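Local coordinates for bacteriocin (Pseudomonas syringae pv. tomato, PDB 4FZL), which probably kills related bacteria by degrading the peptidoglycan precursor lipid II, as a calcium-binding bacteriocin of the colicin M family, at residues T8-L12 / Y63-T68. Numbering follows the deposited sequence.
Sequences TVLLL and YNEIAT
Ala67 packs between Leu10 and Leu11 where helices 5-12 and 59-70 run nearly antiparallel, their local axes at 166° and 9.1 Å apart, a contact that joins the N-terminal helix to the helical part of the protein, away from the calcium site. Its methyl CB meets Leu10 CB at 3.8 Å, while Leu11 lays CG and CD2 against the same methyl. Ala67, with only a methyl, lies opposite Leu10, and their CA atoms, 6.0 Å apart, mark the closest CA approach of the two segments. This is the tight, buried part of the contact, and Tyr63 extends it one turn earlier on its helix. The phenol reaches across because CG of Tyr63 stands anti to the backbone N (chi1 175°). Its OH gives a short hydrogen bond of 2.6 Å to Leu10 O, which lies in the plane of the ring at its edge. The C=O...O angle is 118°, and the hydroxyl sits moderately tilted from the carbonyl plane. Leu10 flanks the phenol oxygen with CB and CD2, so apolar carbon lines the bond; Thr45 of helix 37-54 and Cys18 also touch the tyrosine.

The other flank is looser and partly exposed. There Leu11 reaches CD2 obliquely to Asn64 OD1 at 3.9 Å, and its CD1 only grazes Thr68 OG1. A water bridges the helices here, donating to Leu11 O and to Asn64 OD1, an oxygen that also accepts from Arg60 NE. Thr68 OG1 turns back to its own helix, bonding Asn64 O at 2.8 Å from the face opposite to that used by Thr68 N.

Successive carbonyls near the C-terminal end of the short helix, Leu10 O and Leu11 O, thus each accept a hydrogen bond from outside their own helix: directly from the phenol beside Leu10 carbons, and through water on the looser flank.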
ATOM      1  N   THR A   8       9.384 -21.799  13.662  1.00 20.70           N
ATOM      2  CA  THR A   8       9.394 -22.955  12.808  1.00 22.43           C
ATOM      3  C   THR A   8       8.299 -22.961  11.736  1.00 21.47           C
ATOM      4  O   THR A   8       8.577 -23.176  10.529  1.00 24.86           O
ATOM      5  CB  THR A   8       9.388 -24.233  13.654  1.00 27.78           C
ATOM      6  OG1 THR A   8      10.545 -24.242  14.490  1.00 30.47           O
ATOM      7  CG2 THR A   8       9.394 -25.507  12.766  1.00 27.97           C
ATOM      8  N   VAL A   9       7.089 -22.651  12.164  1.00 21.53           N
ATOM      9  CA  VAL A   9       5.938 -22.560  11.284  1.00 23.16           C
ATOM     10  C   VAL A   9       6.119 -21.379  10.308  1.00 21.49           C
ATOM     11  O   VAL A   9       5.917 -21.521   9.095  1.00 24.88           O
ATOM     12  CB  VAL A   9       4.630 -22.447  12.079  1.00 24.31           C
ATOM     13  CG1 VAL A   9       3.411 -21.864  11.228  1.00 25.43           C
ATOM     14  CG2 VAL A   9       4.353 -23.822  12.739  1.00 26.78           C
ATOM     15  N   LEU A  10       6.593 -20.250  10.803  1.00 22.37           N
ATOM     16  CA  LEU A  10       6.830 -19.146   9.863  1.00 22.35           C
ATOM     17  C   LEU A  10       7.759 -19.605   8.717  1.00 20.90           C
ATOM     18  O   LEU A  10       7.496 -19.259   7.569  1.00 22.97           O
ATOM     19  CB  LEU A  10       7.390 -17.882  10.529  1.00 24.26           C
ATOM     20  CG  LEU A  10       6.532 -17.154  11.512  1.00 23.12           C
ATOM     21  CD1 LEU A  10       7.294 -16.014  12.306  1.00 26.60           C
ATOM     22  CD2 LEU A  10       5.298 -16.497  10.775  1.00 30.23           C
ATOM     23  N   LEU A  11       8.891 -20.212   9.059  1.00 21.51           N
ATOM     24  CA  LEU A  11       9.852 -20.592   8.031  1.00 25.57           C
ATOM     25  C   LEU A  11       9.250 -21.622   7.112  1.00 23.36           C
ATOM     26  O   LEU A  11       9.403 -21.476   5.936  1.00 25.32           O
ATOM     27  CB  LEU A  11      11.146 -21.121   8.627  1.00 23.41           C
ATOM     28  CG  LEU A  11      11.950 -19.961   9.259  1.00 26.81           C
ATOM     29  CD1 LEU A  11      13.200 -20.511   9.981  1.00 27.58           C
ATOM     30  CD2 LEU A  11      12.453 -19.031   8.129  1.00 28.85           C
ATOM     31  N   LEU A  12       8.520 -22.603   7.650  1.00 21.84           N
ATOM     32  CA  LEU A  12       7.809 -23.599   6.814  1.00 22.52           C
ATOM     33  C   LEU A  12       6.799 -22.963   5.832  1.00 25.41           C
ATOM     34  O   LEU A  12       6.662 -23.449   4.686  1.00 27.85           O
ATOM     35  CB  LEU A  12       7.050 -24.632   7.659  1.00 26.99           C
ATOM     36  CG  LEU A  12       7.890 -25.766   8.247  1.00 38.76           C
ATOM     37  CD1 LEU A  12       7.082 -26.589   9.256  1.00 42.71           C
ATOM     38  CD2 LEU A  12       8.460 -26.717   7.207  1.00 31.38           C
ATOM     39  N   TYR A  63      11.640 -11.593   5.119  1.00 20.33           N
ATOM     40  CA  TYR A  63      10.717 -12.473   5.802  1.00 20.32           C
ATOM     41  C   TYR A  63      11.461 -13.576   6.579  1.00 20.31           C
ATOM     42  O   TYR A  63      11.226 -13.788   7.788  1.00 21.08           O
ATOM     43  CB  TYR A  63       9.743 -13.092   4.797  1.00 20.56           C
ATOM     44  CG  TYR A  63       8.812 -14.130   5.436  1.00 19.03           C
ATOM     45  CD1 TYR A  63       7.592 -13.721   5.923  1.00 20.67           C
ATOM     46  CD2 TYR A  63       9.204 -15.449   5.534  1.00 20.82           C
ATOM     47  CE1 TYR A  63       6.686 -14.637   6.492  1.00 23.92           C
ATOM     48  CE2 TYR A  63       8.371 -16.337   6.128  1.00 20.90           C
ATOM     49  CZ  TYR A  63       7.125 -15.981   6.633  1.00 22.66           C
ATOM     50  OH  TYR A  63       6.259 -16.945   7.220  1.00 23.55           O
ATOM     51  N   ASN A  64      12.347 -14.262   5.838  1.00 21.96           N
ATOM     52  CA  ASN A  64      13.112 -15.356   6.445  1.00 19.87           C
ATOM     53  C   ASN A  64      13.984 -14.833   7.632  1.00 19.12           C
ATOM     54  O   ASN A  64      14.044 -15.486   8.731  1.00 22.09           O
ATOM     55  CB  ASN A  64      14.027 -16.061   5.456  1.00 20.35           C
ATOM     56  CG  ASN A  64      13.294 -16.904   4.426  1.00 23.77           C
ATOM     57  OD1 ASN A  64      12.172 -17.324   4.612  1.00 23.31           O
ATOM     58  ND2 ASN A  64      13.974 -17.162   3.297  1.00 24.03           N
ATOM     59  N   GLU A  65      14.632 -13.673   7.435  1.00 22.15           N
ATOM     60  CA  GLU A  65      15.456 -13.124   8.504  1.00 22.71           C
ATOM     61  C   GLU A  65      14.677 -12.704   9.731  1.00 20.65           C
ATOM     62  O   GLU A  65      15.186 -12.888  10.858  1.00 21.68           O
ATOM     63  CB  GLU A  65      16.333 -11.984   8.008  1.00 25.88           C
ATOM     64  CG  GLU A  65      17.419 -12.529   7.076  1.00 26.47           C
ATOM     65  CD  GLU A  65      18.431 -13.468   7.831  1.00 30.16           C
ATOM     66  OE1 GLU A  65      18.978 -13.084   8.885  1.00 44.68           O
ATOM     67  OE2 GLU A  65      18.694 -14.592   7.380  1.00 33.60           O
ATOM     68  N   ILE A  66      13.483 -12.121   9.547  1.00 20.93           N
ATOM     69  CA  ILE A  66      12.631 -11.779  10.686  1.00 20.73           C
ATOM     70  C   ILE A  66      12.168 -13.075  11.395  1.00 21.03           C
ATOM     71  O   ILE A  66      12.204 -13.189  12.632  1.00 21.03           O
ATOM     72  CB  ILE A  66      11.425 -11.026  10.145  1.00 23.47           C
ATOM     73  CG1 ILE A  66      11.851  -9.651   9.668  1.00 23.83           C
ATOM     74  CG2 ILE A  66      10.416 -10.832  11.247  1.00 23.10           C
ATOM     75  CD1 ILE A  66      10.896  -9.044   8.647  1.00 25.20           C
ATOM     76  N   ALA A  67      11.784 -14.085  10.622  1.00 21.64           N
ATOM     77  CA  ALA A  67      11.330 -15.354  11.251  1.00 21.01           C
ATOM     78  C   ALA A  67      12.479 -15.970  12.023  1.00 20.33           C
ATOM     79  O   ALA A  67      12.284 -16.506  13.115  1.00 21.44           O
ATOM     80  CB  ALA A  67      10.809 -16.322  10.212  1.00 21.99           C
ATOM     81  N   THR A  68      13.666 -15.917  11.442  1.00 20.26           N
ATOM     82  CA  THR A  68      14.842 -16.454  12.086  1.00 21.35           C
ATOM     83  C   THR A  68      15.142 -15.722  13.405  1.00 21.37           C
ATOM     84  O   THR A  68      15.490 -16.335  14.455  1.00 23.09           O
ATOM     85  CB  THR A  68      16.054 -16.507  11.120  1.00 21.85           C
ATOM     86  OG1 THR A  68      15.709 -17.287   9.988  1.00 23.09           O
ATOM     87  CG2 THR A  68      17.307 -17.038  11.831  1.00 24.95           C
TER
HETATM   88  O   HOH W   1      11.215 -19.878   4.655  1.00 27.40           O